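Local coordinates for Lmo2470 protein (Listeria monocytogenes EGD-e, PDB 5HL3) that is a calcium-binding internalin with leucine-rich repeats that interacts with the host protein afadin and facilitates crossing of the basement membrane, at residues P192-L197 and P214-L219; I185-N190 and P208-L213. All coordinates share one frame; numbering follows the deposited sequence.

Contact 1. Residues P192-L197 and P214-L219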
loop_
_atom_site.group_PDB
_atom_site.type_symbol
_atom_site.label_atom_id
_atom_site.label_comp_id
_atom_site.label_asym_id
_atom_site.label_seq_id
_atom_site.Cartn_x
_atom_site.Cartn_y
_atom_site.Cartn_z
ATOM N N PRO A 192 -8.124 -14.081 -9.204
ATOM C CA PRO A 192 -9.380 -13.470 -9.690
ATOM C C PRO A 192 -10.413 -13.137 -8.638
ATOM O O PRO A 192 -11.409 -12.481 -8.971
ATOM C CB PRO A 192 -9.905 -14.502 -10.675
ATOM C CG PRO A 192 -9.435 -15.769 -10.120
ATOM C CD PRO A 192 -8.044 -15.497 -9.605
ATOM N N ASN A 193 -10.203 -13.564 -7.393
ATOM C CA ASN A 193 -11.112 -13.167 -6.312
ATOM C C ASN A 193 -10.668 -11.891 -5.620
ATOM O O ASN A 193 -11.337 -11.423 -4.697
ATOM C CB ASN A 193 -11.266 -14.291 -5.287
ATOM C CG ASN A 193 -12.045 -15.464 -5.833
ATOM O OD1 ASN A 193 -12.544 -15.433 -6.976
ATOM N ND2 ASN A 193 -12.169 -16.497 -5.024
ATOM N N LEU A 194 -9.567 -11.292 -6.064
ATOM C CA LEU A 194 -9.059 -10.098 -5.403
ATOM C C LEU A 194 -10.107 -8.986 -5.440
ATOM O O LEU A 194 -10.602 -8.641 -6.510
ATOM C CB LEU A 194 -7.760 -9.633 -6.078
ATOM C CG LEU A 194 -7.033 -8.542 -5.291
ATOM C CD1 LEU A 194 -6.379 -9.103 -4.050
ATOM C CD2 LEU A 194 -6.010 -7.848 -6.180
ATOM N N THR A 195 -10.455 -8.443 -4.264
ATOM C CA THR A 195 -11.447 -7.352 -4.171
ATOM C C THR A 195 -10.845 -6.025 -3.743
ATOM O O THR A 195 -11.366 -4.985 -4.129
ATOM C CB THR A 195 -12.636 -7.688 -3.236
ATOM O OG1 THR A 195 -12.257 -7.558 -1.866
ATOM C CG2 THR A 195 -13.143 -9.061 -3.526
ATOM N N PHE A 196 -9.749 -6.052 -2.979
ATOM C CA PHE A 196 -9.122 -4.825 -2.438
ATOM C C PHE A 196 -7.636 -4.839 -2.747
ATOM O O PHE A 196 -6.927 -5.765 -2.353
ATOM C CB PHE A 196 -9.351 -4.797 -0.908
ATOM C CG PHE A 196 -10.817 -4.920 -0.512
ATOM C CD1 PHE A 196 -11.697 -3.841 -0.604
ATOM C CD2 PHE A 196 -11.312 -6.119 -0.050
ATOM C CE1 PHE A 196 -13.014 -3.984 -0.239
ATOM C CE2 PHE A 196 -12.628 -6.261 0.333
ATOM C CZ PHE A 196 -13.484 -5.192 0.218
ATOM N N LEU A 197 -7.169 -3.838 -3.481
ATOM C CA LEU A 197 -5.759 -3.706 -3.853
ATOM C C LEU A 197 -5.300 -2.305 -3.465
ATOM O O LEU A 197 -5.717 -1.305 -4.087
ATOM C CB LEU A 197 -5.566 -3.966 -5.334
ATOM C CG LEU A 197 -4.143 -3.900 -5.909
ATOM C CD1 LEU A 197 -3.197 -4.769 -5.094
ATOM C CD2 LEU A 197 -4.131 -4.291 -7.363
ATOM N N PRO A 214 -11.803 -9.537 -12.118
ATOM C CA PRO A 214 -13.246 -9.280 -12.309
ATOM C C PRO A 214 -14.024 -8.902 -11.057
ATOM O O PRO A 214 -15.168 -8.437 -11.191
ATOM C CB PRO A 214 -13.765 -10.615 -12.863
ATOM C CG PRO A 214 -12.828 -11.632 -12.306
ATOM C CD PRO A 214 -11.482 -10.974 -12.301
ATOM N N LYS A 215 -13.443 -9.126 -9.876
ATOM C CA LYS A 215 -14.099 -8.854 -8.599
ATOM C C LYS A 215 -13.514 -7.659 -7.868
ATOM O O LYS A 215 -13.958 -7.338 -6.783
ATOM C CB LYS A 215 -14.040 -10.096 -7.712
ATOM C CG LYS A 215 -14.937 -11.222 -8.242
ATOM C CD LYS A 215 -14.834 -12.468 -7.408
ATOM C CE LYS A 215 -15.963 -13.447 -7.623
ATOM N NZ LYS A 215 -15.735 -14.543 -6.627
ATOM N N LEU A 216 -12.513 -7.008 -8.450
ATOM C CA LEU A 216 -11.876 -5.869 -7.767
ATOM C C LEU A 216 -12.861 -4.715 -7.602
ATOM O O LEU A 216 -13.422 -4.228 -8.585
ATOM C CB LEU A 216 -10.673 -5.406 -8.593
ATOM C CG LEU A 216 -9.775 -4.367 -7.900
ATOM C CD1 LEU A 216 -9.028 -4.985 -6.755
ATOM C CD2 LEU A 216 -8.812 -3.773 -8.907
ATOM N N THR A 217 -13.061 -4.274 -6.358
ATOM C CA THR A 217 -13.968 -3.151 -6.072
ATOM C C THR A 217 -13.216 -1.888 -5.683
ATOM O O THR A 217 -13.692 -0.797 -5.950
ATOM C CB THR A 217 -14.994 -3.486 -4.950
ATOM O OG1 THR A 217 -14.333 -3.743 -3.711
ATOM C CG2 THR A 217 -15.875 -4.665 -5.374
ATOM N N ASP A 218 -12.073 -2.034 -5.027
ATOM C CA ASP A 218 -11.337 -0.881 -4.487
ATOM C C ASP A 218 -9.880 -0.938 -4.903
ATOM O O ASP A 218 -9.177 -1.889 -4.550
ATOM C CB ASP A 218 -11.437 -0.867 -2.958
ATOM C CG ASP A 218 -12.833 -0.649 -2.469
ATOM O OD1 ASP A 218 -13.704 -1.509 -2.654
ATOM O OD2 ASP A 218 -13.092 0.402 -1.869
ATOM N N LEU A 219 -9.440 0.072 -5.641
ATOM C CA LEU A 219 -8.070 0.168 -6.143
ATOM C C LEU A 219 -7.552 1.524 -5.689
ATOM O O LEU A 219 -8.017 2.557 -6.177
ATOM C CB LEU A 219 -8.035 0.009 -7.664
ATOM C CG LEU A 219 -6.685 0.136 -8.360
ATOM C CD1 LEU A 219 -5.657 -0.790 -7.745
ATOM C CD2 LEU A 219 -6.820 -0.152 -9.825
HETATM O O HOH W 1 -10.785 -9.762 -9.021
#
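Thr195 O takes two backbone donors at once from the neighbouring turn. Thr217 N lies 2.9 Å from Thr195 O and comes in tilted from the carbonyl plane, while the longer bond, from Asp218 N to Thr195 O, runs nearly along the C=O axis. Two residues on, Leu197 N returns the link to Asp218 O at 3.0 Å with an almost straight N-H...O angle of 174°. A water bridges the loops ahead of the strands: it donates to Pro192 O and Leu194 O and accepts from Lys215 N. Farther out, the extended Lys215 chain runs alongside Asn193 over Pro192 O, and its NZ makes a weak hydrogen bond to Asn193 OD1 (3.3 Å). These are adjacent parallel strands of the leucine-rich-repeat solenoid, Phe196 pairing with Asp218 and Leu197 with Leu219; the preceding turn bonds Thr195 and Phe196 through Ile173 and Leu175, and the following one bonds Thr217 through Glu240. On the face bearing Phe196 and Asp218, the ring lies beside the carboxylate, the planes 41° apart and Phe196 CE1 3.5 Å from Asp218 OD1. That oxygen accepts a hydrogen bond on its anti lone pair from Thr217 OG1, 2.6 Å away. Leu197 and Leu219 point to the other face, where Leu197 CD2 meets Leu219 CD1; from the loop before the strand, Leu216, its CG anti to the backbone N (chi1 -171°), sends CD1 against Leu197 CB at 3.9 Å.

Contact 2. Residues I185-N190 and P208-L213. With CA (calcium ion), chain F.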
loop_
_atom_site.group_PDB
_atom_site.type_symbol
_atom_site.label_atom_id
_atom_site.label_comp_id
_atom_site.label_asym_id
_atom_site.label_seq_id
_atom_site.Cartn_x
_atom_site.Cartn_y
_atom_site.Cartn_z
ATOM N N ILE A 185 3.449 -2.859 -11.228
ATOM C CA ILE A 185 2.628 -3.866 -10.543
ATOM C C ILE A 185 2.323 -4.976 -11.564
ATOM O O ILE A 185 2.072 -4.684 -12.743
ATOM C CB ILE A 185 1.341 -3.196 -9.978
ATOM C CG1 ILE A 185 0.569 -4.149 -9.082
ATOM C CG2 ILE A 185 0.440 -2.636 -11.033
ATOM C CD1 ILE A 185 1.165 -4.386 -7.717
ATOM N N PRO A 186 2.369 -6.249 -11.155
ATOM C CA PRO A 186 2.068 -7.296 -12.127
ATOM C C PRO A 186 0.653 -7.239 -12.698
ATOM O O PRO A 186 -0.274 -6.797 -12.012
ATOM C CB PRO A 186 2.213 -8.581 -11.292
ATOM C CG PRO A 186 3.216 -8.219 -10.249
ATOM C CD PRO A 186 2.869 -6.815 -9.889
ATOM N N ASP A 187 0.501 -7.721 -13.935
ATOM C CA ASP A 187 -0.832 -7.928 -14.508
ATOM C C ASP A 187 -1.294 -9.283 -13.929
ATOM O O ASP A 187 -1.177 -10.341 -14.561
ATOM C CB ASP A 187 -0.753 -7.942 -16.031
ATOM C CG ASP A 187 -2.114 -7.857 -16.687
ATOM O OD1 ASP A 187 -3.117 -7.897 -15.958
ATOM O OD2 ASP A 187 -2.146 -7.746 -17.930
ATOM N N PHE A 188 -1.781 -9.226 -12.689
ATOM C CA PHE A 188 -1.999 -10.462 -11.914
ATOM C C PHE A 188 -2.852 -11.471 -12.667
ATOM O O PHE A 188 -3.953 -11.182 -13.063
ATOM C CB PHE A 188 -2.640 -10.143 -10.573
ATOM C CG PHE A 188 -1.721 -9.470 -9.596
ATOM C CD1 PHE A 188 -0.675 -10.151 -9.011
ATOM C CD2 PHE A 188 -1.921 -8.150 -9.236
ATOM C CE1 PHE A 188 0.163 -9.521 -8.120
ATOM C CE2 PHE A 188 -1.090 -7.520 -8.320
ATOM C CZ PHE A 188 -0.041 -8.206 -7.769
ATOM N N GLN A 189 -2.315 -12.668 -12.859
ATOM C CA GLN A 189 -2.971 -13.702 -13.642
ATOM C C GLN A 189 -3.892 -14.635 -12.887
ATOM O O GLN A 189 -4.854 -15.132 -13.465
ATOM C CB GLN A 189 -1.895 -14.608 -14.300
ATOM C CG GLN A 189 -0.960 -13.920 -15.283
ATOM C CD GLN A 189 -0.019 -14.902 -15.945
ATOM O OE1 GLN A 189 0.179 -16.013 -15.451
ATOM N NE2 GLN A 189 0.524 -14.527 -17.094
ATOM N N ASN A 190 -3.615 -14.883 -11.607
ATOM C CA ASN A 190 -4.250 -16.008 -10.912
ATOM C C ASN A 190 -4.824 -15.661 -9.565
ATOM O O ASN A 190 -4.947 -16.544 -8.703
ATOM C CB ASN A 190 -3.214 -17.162 -10.762
ATOM C CG ASN A 190 -2.552 -17.539 -12.087
ATOM O OD1 ASN A 190 -1.346 -17.403 -12.235
ATOM N ND2 ASN A 190 -3.338 -17.979 -13.041
ATOM N N PRO A 208 -0.929 -2.154 -15.524
ATOM C CA PRO A 208 -1.509 -2.861 -16.654
ATOM C C PRO A 208 -3.024 -2.632 -16.744
ATOM O O PRO A 208 -3.676 -2.253 -15.738
ATOM C CB PRO A 208 -1.233 -4.339 -16.329
ATOM C CG PRO A 208 -0.092 -4.316 -15.371
ATOM C CD PRO A 208 -0.309 -3.063 -14.551
ATOM N N ASP A 209 -3.590 -2.915 -17.910
ATOM C CA ASP A 209 -5.040 -2.888 -18.083
ATOM C C ASP A 209 -5.484 -4.253 -17.612
ATOM O O ASP A 209 -5.690 -5.173 -18.400
ATOM C CB ASP A 209 -5.397 -2.667 -19.549
ATOM C CG ASP A 209 -6.888 -2.574 -19.784
ATOM O OD1 ASP A 209 -7.673 -2.467 -18.811
ATOM O OD2 ASP A 209 -7.302 -2.591 -20.966
ATOM N N PHE A 210 -5.595 -4.376 -16.302
ATOM C CA PHE A 210 -5.706 -5.695 -15.670
ATOM C C PHE A 210 -6.562 -6.672 -16.394
ATOM O O PHE A 210 -7.758 -6.443 -16.611
ATOM C CB PHE A 210 -6.160 -5.600 -14.222
ATOM C CG PHE A 210 -5.218 -4.829 -13.347
ATOM C CD1 PHE A 210 -3.969 -5.376 -12.958
ATOM C CD2 PHE A 210 -5.540 -3.566 -12.862
ATOM C CE1 PHE A 210 -3.119 -4.671 -12.148
ATOM C CE2 PHE A 210 -4.683 -2.876 -12.060
ATOM C CZ PHE A 210 -3.480 -3.424 -11.681
ATOM N N GLN A 211 -5.937 -7.814 -16.698
ATOM C CA GLN A 211 -6.577 -8.834 -17.477
ATOM C C GLN A 211 -7.486 -9.812 -16.699
ATOM O O GLN A 211 -8.332 -10.475 -17.306
ATOM C CB GLN A 211 -5.507 -9.642 -18.257
ATOM C CG GLN A 211 -4.616 -10.510 -17.388
ATOM C CD GLN A 211 -3.298 -10.929 -18.045
ATOM O OE1 GLN A 211 -3.229 -11.167 -19.254
ATOM N NE2 GLN A 211 -2.265 -11.081 -17.221
ATOM N N ASN A 212 -7.316 -9.933 -15.391
ATOM C CA ASN A 212 -8.111 -10.940 -14.657
ATOM C C ASN A 212 -8.420 -10.548 -13.208
ATOM O O ASN A 212 -8.181 -11.316 -12.259
ATOM C CB ASN A 212 -7.383 -12.292 -14.692
ATOM C CG ASN A 212 -8.267 -13.437 -14.245
ATOM O OD1 ASN A 212 -9.490 -13.370 -14.384
ATOM N ND2 ASN A 212 -7.666 -14.494 -13.702
ATOM N N LEU A 213 -8.996 -9.370 -13.040
ATOM C CA LEU A 213 -9.472 -8.907 -11.724
ATOM C C LEU A 213 -10.964 -8.554 -11.795
ATOM O O LEU A 213 -11.364 -7.422 -11.529
ATOM C CB LEU A 213 -8.639 -7.718 -11.233
ATOM C CG LEU A 213 -7.156 -7.992 -10.976
ATOM C CD1 LEU A 213 -6.413 -6.741 -10.533
ATOM C CD2 LEU A 213 -6.907 -9.120 -9.967
HETATM CA CA CA F . 0.339 -17.754 -13.775
HETATM O O HOH W 2 -5.034 -8.861 -13.996
HETATM O O HOH W 3 -3.846 -6.730 -19.829
HETATM O O HOH W 4 -5.794 -12.499 -11.367
HETATM O O HOH W 5 0.884 -11.438 -17.417
HETATM O O HOH W 6 1.430 -15.757 -12.879
HETATM O O HOH W 7 2.262 -18.460 -15.099
HETATM O O HOH W 8 -0.033 -20.207 -13.688
#
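Asp187 and Gln211 join successive turns of the leucine-rich-repeat solenoid on the side where the chain loops between its parallel strands; each loop makes an inverse gamma turn, centred on Asp187 and on Asp209. Among the direct hydrogen bonds, Gln211 N points at the syn lone pair of Asp187 OD1 (2.9 Å, 168°). Gln211 CG sits between its own N and carbonyl carbon (chi1 69°), which folds the amide back over the Asp187 carboxylate; the two planes stack 19° apart, and Gln211 NE2 reaches Asp187 O at 3.0 Å from above the carbonyl plane. Asn212 ND2 likewise comes from above the plane of Gln189 O, at 2.9 Å. Waters fill in between: one donates to Asp187 OD1 and Phe188 O and accepts from Asn212 N, another bridges Phe188 O to Asn212 O, and a third links Asp187 OD2 to Asp209 O. In the apolar part, Ile185 CG2 packs on Pro208 CD at 3.6 Å and on Phe210 CZ. Leu213 CD1 and Pro208 O lie over opposite faces of the Phe210 ring, and Pro186 O meets its edge in the plane. At the metal, Asn167 completes the protein ligands, and the calcium ion also holds three waters, with Gln189 OE1 at 2.4 Å and Asn190 OD1 at 2.3 Å.

Overall arrangement
From the N terminus, the chain leaves strand 174-176 and enters 185-190, the first half of contact 2, then, one residue later, enters 192-197, the first half of contact 1. One turn later it repeats the course through 208-213 and 214-219, so the segments alternate and the two contacts cross instead of nesting. Contact 2 closes its loop at Pro208 to Leu213, contact 1 at Pro214 to Leu219, each after one solenoid turn. Contact 2 joins the loops between strands; contact 1 joins strand 196-198 to strand 218-220. With centres 11 Å apart, they meet where Pro192 touches Asn212, Leu194 packs on Leu213 and Leu219 on Phe210.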